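Local atomic coordinates of esterase D (Lactobacillus rhamnosus, PDB entry 3DKR), a protein that probably hydrolyses carboxylic esters, as an alpha/beta-hydrolase fold enzyme with a catalytic triad. Residues P13-L27 against T32-A44. Sequence-based numbering, arbitrary orientation.
Sequences PQPFEYEGTDTGVVL and TGSPNDMNFMARA
Phe16, Tyr18 and Leu27 pack against Met38 and helix 39-44 in the alpha/beta-hydrolase fold, a worked example of how a helix is packed on a sheet through apolar side chains without a hydrogen bond between the two segments. The helix belongs to the beta-alpha-beta crossover that leads from strand 23-28 to strand 51-54; the edge strand 16-18 runs antiparallel beside 51-54, and its axis lies 19° from that of the helix at a closest approach of 10.0 Å.

Apolar packing holds the buried part. Leu27 CB rests on Met38 CG at 3.7 Å, while its CD1 reaches Met41 CG at 3.6 Å, the side chains of Leu27 and Met41 crossing at about a right angle. Val52 of the intervening strand also touches Leu27 and Ala42.

Aromatic rings pack farther out. Ala42 CB is shared: Phe16 CE2 and Tyr18 CE2 each stand 3.7 Å from it. It lies at the edge of the Phe16 ring, whereas the edge of Tyr18 meets Ala42 O. With CG set between the backbone N and carbonyl carbon (chi1 68°), the Phe16 ring turns toward the 3-10 turn 35-38, where Pro35 O lies near its plane, 3.7 Å from CE1.

Prolines extend the contact into the turn ahead of the helix. Pro35 CG sits 3.5 Å from Gln14 O, and Pro13 CG presses on Ser34 CB. That serine shapes the turn itself, its OG accepting from Asn36 N in an ST turn.

Toward solvent the contact becomes polar, where Arg43 crosses Tyr18 with ring and guanidinium planes 31° apart. The guanidinium is hydrogen-bonded through NH1 to Gln46; Tyr18 OH lies over one of its faces, 3.1 Å from Arg43 NE, at an angle too poor for a hydrogen bond.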
loop_
_atom_site.group_PDB
_atom_site.type_symbol
_atom_site.label_atom_id
_atom_site.label_comp_id
_atom_site.label_asym_id
_atom_site.label_seq_id
_atom_site.Cartn_x
_atom_site.Cartn_y
_atom_site.Cartn_z
ATOM N N PRO A 13 16.320 -3.898 0.135
ATOM C CA PRO A 13 15.677 -2.925 -0.751
ATOM C C PRO A 13 15.845 -1.533 -0.156
ATOM O O PRO A 13 15.910 -1.391 1.070
ATOM C CB PRO A 13 14.203 -3.364 -0.771
ATOM C CG PRO A 13 14.012 -4.164 0.427
ATOM C CD PRO A 13 15.336 -4.788 0.782
ATOM N N GLN A 14 15.978 -0.528 -1.016
ATOM C CA GLN A 14 16.147 0.845 -0.587
ATOM C C GLN A 14 14.895 1.626 -0.964
ATOM O O GLN A 14 14.266 1.309 -1.964
ATOM C CB GLN A 14 17.314 1.452 -1.362
ATOM C CG GLN A 14 18.647 0.773 -1.123
ATOM C CD GLN A 14 19.249 1.165 0.200
ATOM O OE1 GLN A 14 19.089 2.298 0.657
ATOM N NE2 GLN A 14 19.977 0.230 0.819
ATOM N N PRO A 15 14.577 2.688 -0.219
ATOM C CA PRO A 15 13.572 3.603 -0.764
ATOM C C PRO A 15 14.131 4.151 -2.065
ATOM O O PRO A 15 15.348 4.202 -2.224
ATOM C CB PRO A 15 13.489 4.718 0.284
ATOM C CG PRO A 15 14.729 4.587 1.090
ATOM C CD PRO A 15 15.149 3.176 1.042
ATOM N N PHE A 16 13.268 4.550 -3.000
ATOM C CA PHE A 16 13.763 5.116 -4.257
ATOM C C PHE A 16 12.843 6.173 -4.832
ATOM O O PHE A 16 11.683 6.257 -4.455
ATOM C CB PHE A 16 14.080 4.035 -5.297
ATOM C CG PHE A 16 12.878 3.293 -5.843
ATOM C CD1 PHE A 16 12.365 2.164 -5.195
ATOM C CD2 PHE A 16 12.298 3.673 -7.047
ATOM C CE1 PHE A 16 11.283 1.476 -5.708
ATOM C CE2 PHE A 16 11.228 2.986 -7.556
ATOM C CZ PHE A 16 10.724 1.875 -6.890
ATOM N N GLU A 17 13.401 6.993 -5.711
ATOM C CA GLU A 17 12.689 8.160 -6.225
ATOM C C GLU A 17 13.058 8.414 -7.656
ATOM O O GLU A 17 14.241 8.403 -8.013
ATOM C CB GLU A 17 12.996 9.413 -5.404
ATOM C CG GLU A 17 12.212 10.642 -5.883
ATOM C CD GLU A 17 12.196 11.815 -4.911
ATOM O OE1 GLU A 17 12.863 11.764 -3.853
ATOM O OE2 GLU A 17 11.486 12.804 -5.220
ATOM N N TYR A 18 12.040 8.657 -8.472
ATOM C CA TYR A 18 12.221 9.103 -9.834
ATOM C C TYR A 18 11.751 10.532 -9.960
ATOM O O TYR A 18 10.628 10.869 -9.539
ATOM C CB TYR A 18 11.387 8.264 -10.792
ATOM C CG TYR A 18 11.677 6.788 -10.776
ATOM C CD1 TYR A 18 12.940 6.297 -10.459
ATOM C CD2 TYR A 18 10.682 5.877 -11.124
ATOM C CE1 TYR A 18 13.193 4.916 -10.459
ATOM C CE2 TYR A 18 10.931 4.524 -11.131
ATOM C CZ TYR A 18 12.181 4.044 -10.784
ATOM O OH TYR A 18 12.417 2.669 -10.801
ATOM N N GLU A 19 12.581 11.362 -10.582
ATOM C CA GLU A 19 12.205 12.764 -10.797
ATOM C C GLU A 19 11.198 12.879 -11.907
ATOM O O GLU A 19 11.263 12.159 -12.895
ATOM C CB GLU A 19 13.428 13.605 -11.139
ATOM C CG GLU A 19 14.530 13.533 -10.109
ATOM C CD GLU A 19 14.068 13.834 -8.704
ATOM O OE1 GLU A 19 13.376 14.867 -8.491
ATOM O OE2 GLU A 19 14.387 13.016 -7.798
ATOM N N GLY A 20 10.256 13.805 -11.745
ATOM C CA GLY A 20 9.303 14.123 -12.793
ATOM C C GLY A 20 9.267 15.610 -13.075
ATOM O O GLY A 20 10.259 16.321 -12.860
ATOM N N THR A 21 8.117 16.087 -13.551
ATOM C CA THR A 21 7.955 17.506 -13.873
ATOM C C THR A 21 6.735 18.068 -13.136
ATOM O O THR A 21 6.895 18.693 -12.079
ATOM C CB THR A 21 7.896 17.745 -15.402
ATOM O OG1 THR A 21 6.915 16.899 -16.014
ATOM C CG2 THR A 21 9.271 17.472 -16.048
ATOM N N ASP A 22 5.535 17.819 -13.645
ATOM C CA ASP A 22 4.324 18.435 -13.051
ATOM C C ASP A 22 3.678 17.595 -11.954
ATOM O O ASP A 22 3.135 18.144 -10.991
ATOM C CB ASP A 22 3.259 18.736 -14.111
ATOM C CG ASP A 22 2.746 17.491 -14.791
ATOM O OD1 ASP A 22 3.549 16.906 -15.554
ATOM O OD2 ASP A 22 1.567 17.101 -14.555
ATOM N N THR A 23 3.701 16.271 -12.111
ATOM C CA THR A 23 2.954 15.384 -11.227
ATOM C C THR A 23 3.849 14.316 -10.608
ATOM O O THR A 23 4.682 13.711 -11.301
ATOM C CB THR A 23 1.802 14.703 -11.970
ATOM O OG1 THR A 23 0.862 15.694 -12.433
ATOM C CG2 THR A 23 1.069 13.730 -11.050
ATOM N N GLY A 24 3.669 14.103 -9.310
ATOM C CA GLY A 24 4.413 13.088 -8.572
ATOM C C GLY A 24 3.462 12.123 -7.912
ATOM O O GLY A 24 2.322 12.484 -7.580
ATOM N N VAL A 25 3.940 10.904 -7.676
ATOM C CA VAL A 25 3.118 9.839 -7.108
ATOM C C VAL A 25 3.860 9.177 -5.957
ATOM O O VAL A 25 5.015 8.786 -6.116
ATOM C CB VAL A 25 2.803 8.756 -8.163
ATOM C CG1 VAL A 25 1.840 7.724 -7.585
ATOM C CG2 VAL A 25 2.199 9.395 -9.398
ATOM N N VAL A 26 3.189 9.050 -4.818
ATOM C CA VAL A 26 3.707 8.305 -3.679
ATOM C C VAL A 26 3.104 6.902 -3.717
ATOM O O VAL A 26 1.884 6.746 -3.831
ATOM C CB VAL A 26 3.354 8.982 -2.340
ATOM C CG1 VAL A 26 3.776 8.113 -1.170
ATOM C CG2 VAL A 26 3.984 10.388 -2.252
ATOM N N LEU A 27 3.969 5.881 -3.632
ATOM C CA LEU A 27 3.533 4.474 -3.650
ATOM C C LEU A 27 3.935 3.817 -2.336
ATOM O O LEU A 27 5.116 3.809 -1.992
ATOM C CB LEU A 27 4.163 3.701 -4.814
ATOM C CG LEU A 27 3.817 4.216 -6.211
ATOM C CD1 LEU A 27 4.572 3.447 -7.306
ATOM C CD2 LEU A 27 2.320 4.176 -6.515
ATOM N N THR A 32 4.998 -6.917 5.192
ATOM C CA THR A 32 6.092 -7.839 4.843
ATOM C C THR A 32 6.733 -7.540 3.485
ATOM O O THR A 32 7.702 -8.203 3.087
ATOM C CB THR A 32 5.704 -9.343 4.897
ATOM O OG1 THR A 32 4.946 -9.733 3.734
ATOM C CG2 THR A 32 4.954 -9.670 6.173
ATOM N N GLY A 33 6.220 -6.535 2.778
ATOM C CA GLY A 33 6.777 -6.156 1.486
ATOM C C GLY A 33 7.913 -5.175 1.615
ATOM O O GLY A 33 8.613 -5.110 2.641
ATOM N N SER A 34 8.076 -4.352 0.576
ATOM C CA SER A 34 9.187 -3.413 0.503
ATOM C C SER A 34 8.994 -2.584 -0.753
ATOM O O SER A 34 8.009 -2.821 -1.508
ATOM C CB SER A 34 10.523 -4.155 0.411
ATOM O OG SER A 34 10.753 -4.627 -0.908
ATOM N N PRO A 35 9.884 -1.606 -0.982
ATOM C CA PRO A 35 9.788 -0.889 -2.263
ATOM C C PRO A 35 9.760 -1.806 -3.505
ATOM O O PRO A 35 9.207 -1.413 -4.524
ATOM C CB PRO A 35 11.006 0.033 -2.230
ATOM C CG PRO A 35 11.157 0.355 -0.734
ATOM C CD PRO A 35 10.878 -0.987 -0.080
ATOM N N ASN A 36 10.311 -3.020 -3.422
ATOM C CA ASN A 36 10.254 -3.930 -4.574
ATOM C C ASN A 36 8.837 -4.216 -5.069
ATOM O O ASN A 36 8.629 -4.493 -6.260
ATOM C CB ASN A 36 10.941 -5.254 -4.266
ATOM C CG ASN A 36 12.447 -5.114 -4.091
ATOM O OD1 ASN A 36 13.052 -5.795 -3.244
ATOM N ND2 ASN A 36 13.058 -4.261 -4.892
ATOM N N ASP A 37 7.862 -4.135 -4.155
ATOM C CA ASP A 37 6.449 -4.329 -4.482
ATOM C C ASP A 37 6.014 -3.368 -5.595
ATOM O O ASP A 37 5.075 -3.645 -6.326
ATOM C CB ASP A 37 5.554 -4.033 -3.268
ATOM C CG ASP A 37 5.760 -4.983 -2.091
ATOM O OD1 ASP A 37 6.338 -6.078 -2.255
ATOM O OD2 ASP A 37 5.322 -4.594 -0.988
ATOM N N MET A 38 6.715 -2.241 -5.702
ATOM C CA MET A 38 6.299 -1.152 -6.575
ATOM C C MET A 38 7.237 -0.920 -7.766
ATOM O O MET A 38 7.054 0.048 -8.509
ATOM C CB MET A 38 6.179 0.148 -5.761
ATOM C CG MET A 38 5.107 0.121 -4.672
ATOM S SD MET A 38 3.476 -0.075 -5.395
ATOM C CE MET A 38 2.439 0.088 -3.936
ATOM N N ASN A 39 8.238 -1.783 -7.971
ATOM C CA ASN A 39 9.191 -1.564 -9.073
ATOM C C ASN A 39 8.509 -1.432 -10.432
ATOM O O ASN A 39 8.773 -0.486 -11.177
ATOM C CB ASN A 39 10.209 -2.711 -9.166
ATOM C CG ASN A 39 11.143 -2.767 -7.988
ATOM O OD1 ASN A 39 11.207 -1.839 -7.172
ATOM N ND2 ASN A 39 11.901 -3.881 -7.883
ATOM N N PHE A 40 7.639 -2.371 -10.769
ATOM C CA PHE A 40 6.995 -2.329 -12.089
ATOM C C PHE A 40 6.116 -1.081 -12.224
ATOM O O PHE A 40 6.142 -0.398 -13.252
ATOM C CB PHE A 40 6.126 -3.549 -12.368
ATOM C CG PHE A 40 6.856 -4.879 -12.333
ATOM C CD1 PHE A 40 8.247 -4.980 -12.394
ATOM C CD2 PHE A 40 6.105 -6.039 -12.252
ATOM C CE1 PHE A 40 8.863 -6.241 -12.346
ATOM C CE2 PHE A 40 6.708 -7.281 -12.222
ATOM C CZ PHE A 40 8.075 -7.390 -12.276
ATOM N N MET A 41 5.320 -0.804 -11.194
ATOM C CA MET A 41 4.384 0.331 -11.228
ATOM C C MET A 41 5.158 1.634 -11.370
ATOM O O MET A 41 4.854 2.491 -12.228
ATOM C CB MET A 41 3.504 0.337 -9.967
ATOM C CG MET A 41 2.625 1.591 -9.757
ATOM S SD MET A 41 1.400 1.817 -11.071
ATOM C CE MET A 41 0.320 0.416 -10.764
ATOM N N ALA A 42 6.170 1.782 -10.514
ATOM C CA ALA A 42 7.000 2.981 -10.513
ATOM C C ALA A 42 7.601 3.241 -11.907
ATOM O O ALA A 42 7.614 4.366 -12.407
ATOM C CB ALA A 42 8.076 2.867 -9.445
ATOM N N ARG A 43 8.089 2.180 -12.542
ATOM C CA ARG A 43 8.687 2.300 -13.864
ATOM C C ARG A 43 7.644 2.620 -14.932
ATOM O O ARG A 43 7.906 3.430 -15.823
ATOM C CB ARG A 43 9.467 1.030 -14.211
ATOM C CG ARG A 43 10.729 0.890 -13.414
ATOM C CD ARG A 43 11.775 1.926 -13.815
ATOM N NE ARG A 43 13.115 1.455 -13.522
ATOM C CZ ARG A 43 14.236 2.114 -13.791
ATOM N NH1 ARG A 43 14.216 3.335 -14.337
ATOM N NH2 ARG A 43 15.404 1.548 -13.497
ATOM N N ALA A 44 6.463 2.010 -14.852
ATOM C CA ALA A 44 5.370 2.351 -15.770
ATOM C C ALA A 44 5.024 3.835 -15.642
ATOM O O ALA A 44 4.846 4.543 -16.627
ATOM C CB ALA A 44 4.151 1.491 -15.508
#